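Local coordinates for mandelate racemase/muconate lactonizing protein (Paenibacillus sp., PDB 3V5C) that probably dehydrates galacturonate, acting as a magnesium-dependent lyase with the enolase fold, at residues R26-G31 and Q153-Q158; I169-G174 and N210-N215; R186-V191 and K218-A223; S322-A327 and P363-V368; S348-E353 and I357-T362. The protein carries 1 engineered substitution. All blocks are in the same frame, centred on the assembly; numbering follows the deposited sequence.

Overall arrangement
Interactions 2 and 3, with centres about 10 Å apart, share helix 214-223 and meet at D187, whose OD2 lies 2.7 Å from Y212 OH. Interactions 4 and 5, with centres about 9 Å apart, are joined by Y350, its OH 2.6 Å from F365 O; interaction 5 is nested inside the loop that interaction 4 closes. About 33 Å separates the centres of interactions 2 and 4, on opposite sides of the chain's centre. Interaction 1 ties strand 14-30 to a barrel helix, its centre about 20 Å from that of interaction 2. The side chain of Y212 is about 12 Å from a bound magnesium ion; E238 and D261 belong to a magnesium site.

Interaction 1. Residues R26-G31 and Q153-Q158; sequences RARSAG and QEEAMQ
R28 reaches across to helix 145-161 and lays its guanidinium over the side chain of E155. With CG anti to the backbone N (chi1 -178°), the chain leaves straight from the strand corner and then bends at chi3, which turns the flat group onto E155. Guanidinium and carboxylate are stacked, their planes 22° apart. R28 NE lies 3.3 Å from E155 OE2, and because this oxygen is well out of the guanidinium plane, the salt bridge rests on charge alone. The directed bond is made at the edge: R28 NH1 donates to Q158 OE1 at 2.9 Å, approaching from above the amide plane. The same nitrogen donates to water 1 at 3.0 Å, and that water donates a hydrogen bond to E155 O. Outside the pair, R28 NH2 bonds S134 O, while E155 OE1 sits close to D138, so the arginine probably eases a local excess of negative charge. An alanine here would remove the guanidinium and would probably leave E155 beside D138 without this counter-charge. Such a polar junction joins the N-terminal antiparallel sheet to an outer helix of the barrel, the two-domain plan of the enolase superfamily.

Interaction 2. Residues I169-G174 and N210-N215; sequences IKVGRG and NAYNLN
A small, buried van der Waals contact joins the loops that follow the adjacent parallel strands 167-170 and 204-207: V171 and G172 on one side meet A211 and Y212 on the other. No hydrogen bond spans the two segments. V171 and the tyrosine cross at about a right angle, with V171 CG2 3.4 Å from Y212 OH and 3.8 Å from Y212 CZ. Farther along the ring, Y212 CE1 comes to 3.6 Å from G172 CA. The tyrosine's CG is anti to its carbonyl carbon (chi1 -71°), and from there the ring runs back to the other loop, although its root does not aim that way. A211 closes the other end of the contact, its CB 3.8 Å from G172 O. Glycine suits position 172 twice over: a CB built there would lie 2.9 Å from A211 CB, and at this backbone conformation it would also jam against the preceding carbonyl oxygen. The polar end of the tyrosine belongs to D187, whose OD2 is hydrogen-bonded both to Y212 OH and to G172 N, so one carboxylate oxygen ties the two loops together. Replacing Y212 by a phenylalanine would remove the hydroxyl, which would probably leave that oxygen with G172 N but without its link to the second loop. Helix 180-198 supplies D187; T217 and V220 of helix 214-223 also touch the tyrosine, and R173 holds D187 OD1 by a salt bridge.

Interaction 3. Residues R186-V191 and K218-A223; sequences RDIAIV and KEVLAA
I188 overlaps A223 and V220 of the neighbouring helix and carries the contact from its own side alone. Its CG1 stands anti to the carbonyl carbon (chi1 -70°), and chi2 near 160° extends the branch, so that the terminal methyl reaches across the gap. There I188 CD1 lies 3.6 Å from A223 CB. The other branch joins in, with I188 CG2 4.0 Å from the same methyl, so A223 is touched by both arms of the isoleucine. V220, one helical turn back, receives the stem more loosely: I188 CG1 is 4.3 Å from V220 CG1, and I188 CD1 passes 4.2 Å from V220 CA. This is where the two backbones come nearest, with I188 CA 6.4 Å from V220 CA. Nothing polar crosses between the segments. Around the contact V220 also touches T184, and L221 turns away to L246 and W249 of helix 240-253. Apolar contacts of this kind between successive outer helices, here 180-198 and 214-223 with strand 204-207 between them in the chain, are those of a TIM-barrel shell.

Interaction 4. Residues S322-A327 and P363-V368; sequences SGHLSA and PGFGIV
A type II' beta turn from P363 to G366, closed by G366 N to P363 O at 3.1 Å, brings its third residue, F365, against helix 317-325, with H324 CA 7.4 Å from F365 CA. G364 has the positive phi (63°) that such a turn asks of its second residue. The two rings make a T-shaped pair: the edge of F365 is directed at a face of H324, centroids 5.1 Å apart and planes at 72°. F365 CD1 does the touching, 3.7 Å from H324 CD2 and set toward the rim of the imidazole. Both side chains have CG anti to the carbonyl carbon, which for H324 (chi1 -74°) carries the imidazole out from the helix to the turn. The far corner of that ring meets backbone: H324 CE1 lies 3.3 Å from G364 O, and H324 NE2 is 3.6 Å from F365 O. No hydrogen bond connects the segments. V111 touches the side chains of both residues, and Y112 brings its own ring against the histidine. The turn itself is held from outside, where F365 N donates to D101 OD1. A third party serves the polar atoms left in the middle: Y350 OH is hydrogen-bonded to F365 O and, weakly, to H324 NE2. Chemically, then, the imidazole offers its face to an aromatic edge and has CE1 close to a carbonyl oxygen that lies obliquely to the ring, while the shared tyrosine hydroxyl probably limits its freedom to turn.

Interaction 5. Residues S348-E353 and I357-T362; sequences SGYRIE and IHVPAT
The ring of Y350 lies against P360, V359 and I357 at the apolar centre of this hairpin. P360 CD sits directly over one face of the ring, 3.4 Å from its centroid, a textbook CH-pi contact. V359 runs beside the tyrosine in the same direction and brings CG1 to 3.7 Å from Y350 CE2, while I357 CD1 meets Y350 CD2. Next along, I352 CD1 presses on I357 CB at 3.7 Å. The backbones lie between the face carrying I352 and I357 and the polar one. R351 and H358 form an antiparallel hydrogen-bonded pair: H358 N donates to R351 O at 2.8 Å and almost straight, whereas the return bond from R351 N is weak. I352 and I357 are the neighbouring non-hydrogen-bonded pair. Water 2 spans G349 O and H358 O where the strands part. On the face of R351 and H358, the arginine's guanidinium lies flat on the imidazole, planes at 25° and centres 4.1 Å apart. R351 CG occupies the position between backbone N and carbonyl carbon (chi1 59°), from which an extended chain runs out past the histidine. E353 makes a salt bridge to the arginine in the guanidinium plane, though at a modelled separation too short to trust. Water 3 joins H358 NE2, 2.9 Å away, to E353 O. Strand 356-359 pairs in turn with strand 126-135, I357 and V359 also touch helix 317-325, and Y320 of that helix meets the Y350 ring edge-to-face.

Interaction 1. Residues R26-G31 and Q153-Q158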
# COMPACT_ATOMS: atom_id res chain seq x y z
N ARG A 26 -1.65 -15.74 0.86
CA ARG A 26 -2.57 -15.05 -0.03
C ARG A 26 -3.52 -16.06 -0.70
O ARG A 26 -3.23 -17.26 -0.75
CB ARG A 26 -1.88 -14.11 -1.04
CG ARG A 26 -0.70 -14.70 -1.78
CD ARG A 26 -0.17 -13.71 -2.87
NE ARG A 26 0.48 -12.51 -2.32
CZ ARG A 26 1.76 -12.45 -2.00
NH1 ARG A 26 2.54 -13.51 -2.14
NH2 ARG A 26 2.27 -11.32 -1.50
N ALA A 27 -4.63 -15.55 -1.20
CA ALA A 27 -5.68 -16.42 -1.71
C ALA A 27 -5.23 -17.16 -2.96
O ALA A 27 -5.66 -18.29 -3.21
CB ALA A 27 -6.94 -15.63 -1.98
N ARG A 28 -4.39 -16.51 -3.77
CA ARG A 28 -3.89 -17.15 -4.98
C ARG A 28 -2.39 -16.88 -5.06
O ARG A 28 -1.93 -15.76 -4.80
CB ARG A 28 -4.63 -16.61 -6.20
CG ARG A 28 -4.21 -17.24 -7.55
CD ARG A 28 -4.92 -16.56 -8.72
NE ARG A 28 -4.41 -15.20 -8.90
CZ ARG A 28 -5.14 -14.09 -8.80
NH1 ARG A 28 -6.44 -14.15 -8.52
NH2 ARG A 28 -4.55 -12.91 -8.96
N SER A 29 -1.62 -17.91 -5.38
CA SER A 29 -0.17 -17.75 -5.51
C SER A 29 0.20 -16.70 -6.56
O SER A 29 -0.36 -16.67 -7.65
CB SER A 29 0.47 -19.10 -5.85
OG SER A 29 1.88 -18.99 -5.88
N ALA A 30 1.15 -15.82 -6.21
CA ALA A 30 1.56 -14.75 -7.11
C ALA A 30 2.81 -15.14 -7.88
O ALA A 30 3.81 -15.57 -7.29
CB ALA A 30 1.81 -13.46 -6.31
N GLY A 31 2.75 -15.01 -9.19
CA GLY A 31 3.86 -15.37 -10.06
C GLY A 31 4.98 -14.34 -10.07
O GLY A 31 5.12 -13.55 -9.14
N GLN A 153 -7.55 -13.29 -17.50
CA GLN A 153 -8.93 -12.84 -17.37
C GLN A 153 -9.63 -13.56 -16.21
O GLN A 153 -10.35 -12.94 -15.43
CB GLN A 153 -9.72 -13.08 -18.67
CG GLN A 153 -9.36 -12.14 -19.80
CD GLN A 153 -10.04 -12.54 -21.09
OE1 GLN A 153 -10.03 -13.71 -21.47
NE2 GLN A 153 -10.66 -11.58 -21.76
N GLU A 154 -9.40 -14.87 -16.10
CA GLU A 154 -10.00 -15.64 -15.02
C GLU A 154 -9.54 -15.14 -13.65
O GLU A 154 -10.31 -15.11 -12.70
CB GLU A 154 -9.70 -17.13 -15.19
CG GLU A 154 -10.41 -18.00 -14.16
CD GLU A 154 -10.18 -19.48 -14.40
OE1 GLU A 154 -9.77 -19.85 -15.53
OE2 GLU A 154 -10.39 -20.27 -13.45
N GLU A 155 -8.28 -14.74 -13.57
CA GLU A 155 -7.77 -14.20 -12.30
C GLU A 155 -8.46 -12.88 -11.97
O GLU A 155 -8.85 -12.65 -10.82
CB GLU A 155 -6.24 -14.05 -12.35
CG GLU A 155 -5.51 -15.39 -12.35
CD GLU A 155 -4.03 -15.28 -12.13
OE1 GLU A 155 -3.51 -14.13 -12.20
OE2 GLU A 155 -3.38 -16.32 -11.86
N ALA A 156 -8.64 -12.03 -12.98
CA ALA A 156 -9.36 -10.78 -12.77
C ALA A 156 -10.78 -11.09 -12.31
O ALA A 156 -11.29 -10.46 -11.40
CB ALA A 156 -9.35 -9.93 -14.02
N MET A 157 -11.41 -12.07 -12.94
CA MET A 157 -12.77 -12.43 -12.57
C MET A 157 -12.86 -12.99 -11.14
O MET A 157 -13.88 -12.78 -10.48
CB MET A 157 -13.39 -13.36 -13.61
CG MET A 157 -13.70 -12.65 -14.91
SD MET A 157 -14.56 -11.06 -14.63
CE MET A 157 -16.27 -11.58 -14.50
N GLN A 158 -11.81 -13.69 -10.67
CA GLN A 158 -11.74 -14.13 -9.28
C GLN A 158 -11.84 -12.92 -8.35
O GLN A 158 -12.60 -12.93 -7.38
CB GLN A 158 -10.46 -14.90 -8.98
CG GLN A 158 -10.34 -16.24 -9.69
CD GLN A 158 -8.92 -16.83 -9.62
OE1 GLN A 158 -8.13 -16.48 -8.74
NE2 GLN A 158 -8.59 -17.72 -10.58
O HOH W 1 -7.61 -11.42 -8.72

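Interaction 2. Residues I169-G174 and N210-N215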
# COMPACT_ATOMS: atom_id res chain seq x y z
N ILE A 169 -2.29 -4.50 -13.51
CA ILE A 169 -1.77 -5.61 -14.27
C ILE A 169 -0.25 -5.50 -14.38
O ILE A 169 0.26 -4.47 -14.80
CB ILE A 169 -2.38 -5.60 -15.68
CG1 ILE A 169 -3.91 -5.65 -15.58
CG2 ILE A 169 -1.82 -6.79 -16.48
CD1 ILE A 169 -4.61 -5.13 -16.82
N LYS A 170 0.47 -6.54 -13.96
CA LYS A 170 1.90 -6.55 -14.16
C LYS A 170 2.21 -6.68 -15.64
O LYS A 170 1.62 -7.52 -16.33
CB LYS A 170 2.56 -7.67 -13.37
CG LYS A 170 2.48 -7.49 -11.85
CD LYS A 170 3.44 -6.40 -11.41
CE LYS A 170 3.46 -6.24 -9.90
NZ LYS A 170 2.44 -5.25 -9.48
N VAL A 171 3.12 -5.85 -16.14
CA VAL A 171 3.62 -5.98 -17.50
C VAL A 171 5.16 -5.95 -17.45
O VAL A 171 5.75 -5.90 -16.38
CB VAL A 171 3.04 -4.90 -18.44
CG1 VAL A 171 1.51 -5.01 -18.49
CG2 VAL A 171 3.48 -3.49 -17.99
N GLY A 172 5.81 -6.03 -18.61
CA GLY A 172 7.25 -6.17 -18.65
C GLY A 172 7.76 -7.59 -18.86
O GLY A 172 8.93 -7.90 -18.55
N ARG A 173 6.91 -8.46 -19.38
CA ARG A 173 7.31 -9.85 -19.49
C ARG A 173 8.59 -10.03 -20.32
O ARG A 173 9.38 -10.94 -20.05
CB ARG A 173 6.16 -10.65 -20.11
CG ARG A 173 5.01 -10.88 -19.16
CD ARG A 173 3.78 -11.34 -19.97
NE ARG A 173 2.75 -11.76 -19.05
CZ ARG A 173 2.01 -10.91 -18.34
NH1 ARG A 173 1.12 -11.38 -17.47
NH2 ARG A 173 2.17 -9.60 -18.50
N GLY A 174 8.79 -9.16 -21.31
CA GLY A 174 9.96 -9.25 -22.17
C GLY A 174 11.26 -8.69 -21.60
O GLY A 174 12.31 -8.82 -22.22
N ASN A 210 9.77 -1.45 -13.82
CA ASN A 210 10.94 -0.86 -14.48
C ASN A 210 11.54 -1.64 -15.65
O ASN A 210 12.66 -1.37 -16.09
CB ASN A 210 12.04 -0.55 -13.46
CG ASN A 210 11.65 0.58 -12.53
OD1 ASN A 210 10.85 1.45 -12.89
ND2 ASN A 210 12.22 0.58 -11.33
N ALA A 211 10.78 -2.58 -16.20
CA ALA A 211 11.31 -3.46 -17.23
C ALA A 211 11.27 -2.88 -18.63
O ALA A 211 11.79 -3.49 -19.56
CB ALA A 211 10.59 -4.79 -17.21
N TYR A 212 10.64 -1.71 -18.81
CA TYR A 212 10.61 -1.08 -20.11
C TYR A 212 11.74 -0.06 -20.27
O TYR A 212 12.51 0.16 -19.33
CB TYR A 212 9.26 -0.39 -20.32
CG TYR A 212 8.06 -1.32 -20.53
CD1 TYR A 212 8.22 -2.66 -20.90
CD2 TYR A 212 6.77 -0.83 -20.38
CE1 TYR A 212 7.10 -3.48 -21.10
CE2 TYR A 212 5.66 -1.63 -20.58
CZ TYR A 212 5.83 -2.94 -20.94
OH TYR A 212 4.69 -3.69 -21.13
N ASN A 213 11.86 0.52 -21.46
CA ASN A 213 12.55 1.81 -21.68
C ASN A 213 11.51 2.71 -22.34
O ASN A 213 10.33 2.31 -22.47
CB ASN A 213 13.84 1.63 -22.51
CG ASN A 213 13.59 0.98 -23.86
OD1 ASN A 213 12.45 0.94 -24.36
ND2 ASN A 213 14.65 0.47 -24.47
N LEU A 214 11.87 3.93 -22.71
CA LEU A 214 10.87 4.88 -23.14
C LEU A 214 10.16 4.41 -24.42
O LEU A 214 8.94 4.55 -24.55
CB LEU A 214 11.47 6.28 -23.29
CG LEU A 214 10.57 7.39 -23.81
CD1 LEU A 214 9.38 7.63 -22.87
CD2 LEU A 214 11.40 8.68 -23.97
N ASN A 215 10.93 3.89 -25.37
CA ASN A 215 10.33 3.45 -26.63
C ASN A 215 9.46 2.20 -26.48
O ASN A 215 8.41 2.10 -27.11
CB ASN A 215 11.38 3.29 -27.74
CG ASN A 215 11.57 4.57 -28.54
OD1 ASN A 215 10.70 5.42 -28.57
ND2 ASN A 215 12.70 4.69 -29.22

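Interaction 3. Residues R186-V191 and K218-A223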
# COMPACT_ATOMS: atom_id res chain seq x y z
N ARG A 186 2.63 -10.03 -25.62
CA ARG A 186 1.81 -10.77 -24.65
C ARG A 186 1.29 -9.81 -23.58
O ARG A 186 0.13 -9.89 -23.21
CB ARG A 186 2.58 -11.97 -24.07
CG ARG A 186 2.02 -12.59 -22.77
CD ARG A 186 1.25 -13.90 -22.90
NE ARG A 186 1.91 -15.01 -23.60
CZ ARG A 186 2.40 -16.12 -23.04
NH1 ARG A 186 2.40 -16.33 -21.71
NH2 ARG A 186 2.91 -17.06 -23.83
N ASP A 187 2.14 -8.87 -23.12
CA ASP A 187 1.69 -7.85 -22.18
C ASP A 187 0.44 -7.17 -22.72
O ASP A 187 -0.55 -7.01 -22.01
CB ASP A 187 2.73 -6.73 -21.99
CG ASP A 187 3.93 -7.14 -21.16
OD1 ASP A 187 3.91 -8.13 -20.40
OD2 ASP A 187 4.95 -6.40 -21.28
N ILE A 188 0.53 -6.71 -23.97
CA ILE A 188 -0.54 -5.92 -24.59
C ILE A 188 -1.84 -6.73 -24.66
O ILE A 188 -2.91 -6.23 -24.29
CB ILE A 188 -0.14 -5.47 -26.00
CG1 ILE A 188 0.97 -4.41 -25.90
CG2 ILE A 188 -1.36 -4.87 -26.73
CD1 ILE A 188 1.78 -4.21 -27.16
N ALA A 189 -1.73 -7.97 -25.12
CA ALA A 189 -2.88 -8.86 -25.25
C ALA A 189 -3.53 -9.08 -23.89
O ALA A 189 -4.75 -9.12 -23.78
CB ALA A 189 -2.45 -10.20 -25.83
N ILE A 190 -2.71 -9.27 -22.86
CA ILE A 190 -3.24 -9.47 -21.52
C ILE A 190 -3.98 -8.23 -21.01
O ILE A 190 -5.07 -8.32 -20.44
CB ILE A 190 -2.13 -9.89 -20.54
CG1 ILE A 190 -1.69 -11.33 -20.85
CG2 ILE A 190 -2.60 -9.77 -19.09
CD1 ILE A 190 -0.45 -11.80 -20.12
N VAL A 191 -3.38 -7.07 -21.19
CA VAL A 191 -4.04 -5.85 -20.77
C VAL A 191 -5.38 -5.67 -21.47
O VAL A 191 -6.37 -5.37 -20.83
CB VAL A 191 -3.15 -4.64 -20.95
CG1 VAL A 191 -3.93 -3.38 -20.58
CG2 VAL A 191 -1.90 -4.78 -20.07
N LYS A 218 6.26 3.59 -25.14
CA LYS A 218 5.44 4.22 -26.16
C LYS A 218 4.79 3.17 -27.07
O LYS A 218 3.66 3.36 -27.52
CB LYS A 218 6.29 5.18 -27.00
CG LYS A 218 6.70 6.42 -26.21
CD LYS A 218 7.61 7.30 -27.07
CE LYS A 218 7.91 8.61 -26.36
NZ LYS A 218 8.85 9.45 -27.16
N GLU A 219 5.50 2.08 -27.33
CA GLU A 219 4.94 1.03 -28.19
C GLU A 219 3.73 0.41 -27.52
O GLU A 219 2.70 0.19 -28.16
CB GLU A 219 5.96 -0.05 -28.50
CG GLU A 219 5.38 -1.24 -29.21
CD GLU A 219 6.44 -2.07 -29.91
OE1 GLU A 219 7.52 -1.52 -30.24
OE2 GLU A 219 6.18 -3.27 -30.13
N VAL A 220 3.85 0.13 -26.22
CA VAL A 220 2.75 -0.47 -25.48
C VAL A 220 1.56 0.49 -25.34
O VAL A 220 0.41 0.10 -25.55
CB VAL A 220 3.24 -0.91 -24.12
CG1 VAL A 220 2.08 -1.29 -23.23
CG2 VAL A 220 4.23 -2.07 -24.28
N LEU A 221 1.84 1.74 -24.98
CA LEU A 221 0.79 2.74 -24.83
C LEU A 221 0.05 2.98 -26.14
O LEU A 221 -1.18 3.12 -26.14
CB LEU A 221 1.34 4.05 -24.29
CG LEU A 221 1.85 3.99 -22.85
CD1 LEU A 221 2.48 5.30 -22.44
CD2 LEU A 221 0.69 3.66 -21.93
N ALA A 222 0.78 3.03 -27.25
CA ALA A 222 0.15 3.24 -28.55
C ALA A 222 -0.74 2.04 -28.87
O ALA A 222 -1.89 2.22 -29.28
CB ALA A 222 1.19 3.47 -29.64
N ALA A 223 -0.22 0.83 -28.68
CA ALA A 223 -1.00 -0.37 -28.97
C ALA A 223 -2.29 -0.36 -28.16
O ALA A 223 -3.33 -0.81 -28.65
CB ALA A 223 -0.18 -1.62 -28.68

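Interaction 4. Residues S322-A327 and P363-V368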
# COMPACT_ATOMS: atom_id res chain seq x y z
N SER A 322 -3.42 1.84 4.97
CA SER A 322 -3.73 2.70 3.82
C SER A 322 -5.16 3.21 3.86
O SER A 322 -5.42 4.39 3.59
CB SER A 322 -3.53 1.93 2.51
OG SER A 322 -2.19 1.51 2.35
N GLY A 323 -6.10 2.33 4.17
CA GLY A 323 -7.49 2.74 4.29
C GLY A 323 -7.68 3.88 5.28
O GLY A 323 -8.36 4.85 4.96
N HIS A 324 -7.07 3.79 6.45
CA HIS A 324 -7.17 4.88 7.42
C HIS A 324 -6.43 6.15 6.98
O HIS A 324 -6.91 7.26 7.23
CB HIS A 324 -6.66 4.43 8.79
CG HIS A 324 -7.59 3.52 9.51
ND1 HIS A 324 -8.36 3.93 10.58
CD2 HIS A 324 -7.87 2.21 9.32
CE1 HIS A 324 -9.08 2.91 11.02
NE2 HIS A 324 -8.80 1.85 10.27
N LEU A 325 -5.29 5.99 6.32
CA LEU A 325 -4.51 7.14 5.89
C LEU A 325 -5.33 8.03 4.97
O LEU A 325 -5.18 9.25 4.94
CB LEU A 325 -3.27 6.69 5.13
CG LEU A 325 -2.40 7.78 4.51
CD1 LEU A 325 -1.82 8.67 5.59
CD2 LEU A 325 -1.28 7.16 3.66
N SER A 326 -6.19 7.40 4.17
CA SER A 326 -6.97 8.13 3.19
C SER A 326 -7.74 9.29 3.78
O SER A 326 -7.99 10.27 3.08
CB SER A 326 -7.91 7.19 2.42
OG SER A 326 -9.01 6.84 3.22
N ALA A 327 -8.12 9.20 5.06
CA ALA A 327 -8.88 10.29 5.68
C ALA A 327 -8.06 11.56 5.89
O ALA A 327 -8.64 12.62 6.13
CB ALA A 327 -9.52 9.83 7.01
N PRO A 363 -12.38 0.85 17.19
CA PRO A 363 -11.22 1.59 17.71
C PRO A 363 -9.90 1.21 17.04
O PRO A 363 -9.69 0.06 16.61
CB PRO A 363 -11.19 1.20 19.20
CG PRO A 363 -12.62 0.78 19.51
CD PRO A 363 -13.09 0.11 18.25
N GLY A 364 -9.00 2.18 16.99
CA GLY A 364 -7.68 1.99 16.42
C GLY A 364 -7.77 1.65 14.95
O GLY A 364 -8.49 2.30 14.17
N PHE A 365 -7.04 0.62 14.54
CA PHE A 365 -7.10 0.21 13.14
C PHE A 365 -8.17 -0.84 12.87
O PHE A 365 -8.27 -1.36 11.77
CB PHE A 365 -5.73 -0.27 12.62
CG PHE A 365 -4.72 0.85 12.45
CD1 PHE A 365 -4.75 1.68 11.33
CD2 PHE A 365 -3.77 1.07 13.43
CE1 PHE A 365 -3.82 2.71 11.18
CE2 PHE A 365 -2.83 2.09 13.29
CZ PHE A 365 -2.86 2.93 12.16
N GLY A 366 -9.00 -1.14 13.87
CA GLY A 366 -10.13 -2.03 13.64
C GLY A 366 -9.75 -3.48 13.39
O GLY A 366 -10.58 -4.27 12.97
N ILE A 367 -8.50 -3.82 13.65
CA ILE A 367 -8.01 -5.18 13.50
C ILE A 367 -7.92 -5.84 14.87
O ILE A 367 -7.37 -5.27 15.80
CB ILE A 367 -6.61 -5.18 12.86
CG1 ILE A 367 -6.68 -4.54 11.48
CG2 ILE A 367 -6.04 -6.59 12.83
CD1 ILE A 367 -5.30 -4.33 10.83
N VAL A 368 -8.50 -7.04 15.01
CA VAL A 368 -8.47 -7.70 16.30
C VAL A 368 -7.42 -8.81 16.29
O VAL A 368 -7.55 -9.80 15.56
CB VAL A 368 -9.87 -8.27 16.68
CG1 VAL A 368 -9.81 -8.95 18.06
CG2 VAL A 368 -10.87 -7.14 16.67

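Interaction 5. Residues S348-E353 and I357-T362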
# COMPACT_ATOMS: atom_id res chain seq x y z
N SER A 348 -11.83 -9.08 9.71
CA SER A 348 -13.21 -9.27 9.24
C SER A 348 -14.10 -8.03 9.38
O SER A 348 -15.19 -7.96 8.80
CB SER A 348 -13.84 -10.46 9.95
OG SER A 348 -14.05 -10.18 11.31
N GLY A 349 -13.65 -7.05 10.15
CA GLY A 349 -14.36 -5.79 10.23
C GLY A 349 -14.34 -5.02 8.91
O GLY A 349 -15.18 -4.15 8.68
N TYR A 350 -13.38 -5.33 8.05
CA TYR A 350 -13.28 -4.72 6.73
C TYR A 350 -14.00 -5.58 5.70
O TYR A 350 -14.00 -6.80 5.79
CB TYR A 350 -11.81 -4.62 6.30
CG TYR A 350 -10.98 -3.63 7.08
CD1 TYR A 350 -10.50 -3.93 8.36
CD2 TYR A 350 -10.62 -2.41 6.52
CE1 TYR A 350 -9.72 -3.02 9.07
CE2 TYR A 350 -9.84 -1.50 7.23
CZ TYR A 350 -9.39 -1.81 8.50
OH TYR A 350 -8.61 -0.90 9.18
N ARG A 351 -14.60 -4.93 4.71
CA ARG A 351 -15.15 -5.67 3.59
C ARG A 351 -14.94 -4.93 2.27
O ARG A 351 -14.77 -3.71 2.25
CB ARG A 351 -16.63 -5.98 3.82
CG ARG A 351 -17.49 -4.75 4.01
CD ARG A 351 -18.96 -5.13 4.31
NE ARG A 351 -19.81 -3.95 4.21
CZ ARG A 351 -20.40 -3.55 3.09
NH1 ARG A 351 -20.24 -4.25 1.98
NH2 ARG A 351 -21.15 -2.46 3.08
N ILE A 352 -14.93 -5.69 1.17
CA ILE A 352 -14.80 -5.13 -0.17
C ILE A 352 -16.14 -5.21 -0.91
O ILE A 352 -16.80 -6.26 -0.90
CB ILE A 352 -13.77 -5.88 -1.04
CG1 ILE A 352 -12.42 -6.05 -0.32
CG2 ILE A 352 -13.61 -5.19 -2.40
CD1 ILE A 352 -11.82 -4.75 0.16
N GLU A 353 -16.53 -4.12 -1.54
CA GLU A 353 -17.77 -4.10 -2.31
C GLU A 353 -17.65 -3.05 -3.40
O GLU A 353 -17.26 -1.92 -3.14
CB GLU A 353 -18.98 -3.83 -1.40
CG GLU A 353 -20.32 -3.80 -2.13
CD GLU A 353 -21.49 -3.37 -1.23
OE1 GLU A 353 -21.51 -3.77 -0.04
OE2 GLU A 353 -22.38 -2.64 -1.70
N ILE A 357 -13.00 -0.47 -0.38
CA ILE A 357 -12.83 -1.10 0.92
C ILE A 357 -13.59 -0.30 1.97
O ILE A 357 -13.45 0.92 2.06
CB ILE A 357 -11.32 -1.30 1.28
CG1 ILE A 357 -11.15 -2.02 2.61
CG2 ILE A 357 -10.56 0.04 1.30
CD1 ILE A 357 -9.77 -2.70 2.75
N HIS A 358 -14.44 -1.00 2.73
CA HIS A 358 -15.20 -0.37 3.79
C HIS A 358 -14.44 -0.52 5.10
O HIS A 358 -14.26 -1.62 5.60
CB HIS A 358 -16.59 -1.00 3.89
CG HIS A 358 -17.46 -0.70 2.72
ND1 HIS A 358 -18.63 0.03 2.82
CD2 HIS A 358 -17.31 -0.97 1.40
CE1 HIS A 358 -19.17 0.17 1.63
NE2 HIS A 358 -18.39 -0.42 0.74
N VAL A 359 -13.93 0.60 5.60
CA VAL A 359 -13.14 0.61 6.82
C VAL A 359 -14.09 0.70 8.02
O VAL A 359 -14.93 1.60 8.05
CB VAL A 359 -12.16 1.81 6.83
CG1 VAL A 359 -11.29 1.77 8.08
CG2 VAL A 359 -11.27 1.79 5.59
N PRO A 360 -13.98 -0.21 8.99
CA PRO A 360 -14.90 -0.18 10.14
C PRO A 360 -14.63 1.02 11.06
O PRO A 360 -13.52 1.55 11.08
CB PRO A 360 -14.55 -1.48 10.90
CG PRO A 360 -13.10 -1.72 10.54
CD PRO A 360 -13.04 -1.34 9.08
N ALA A 361 -15.65 1.46 11.79
CA ALA A 361 -15.51 2.59 12.70
C ALA A 361 -15.09 2.16 14.10
O ALA A 361 -15.23 2.92 15.07
CB ALA A 361 -16.81 3.38 12.77
N THR A 362 -14.52 0.96 14.20
CA THR A 362 -14.07 0.41 15.47
C THR A 362 -12.73 1.01 15.91
O THR A 362 -12.02 1.64 15.12
CB THR A 362 -13.97 -1.10 15.36
OG1 THR A 362 -13.29 -1.43 14.15
CG2 THR A 362 -15.38 -1.71 15.28
O HOH W 2 -16.50 -2.38 7.25
O HOH W 3 -18.86 -0.02 -2.08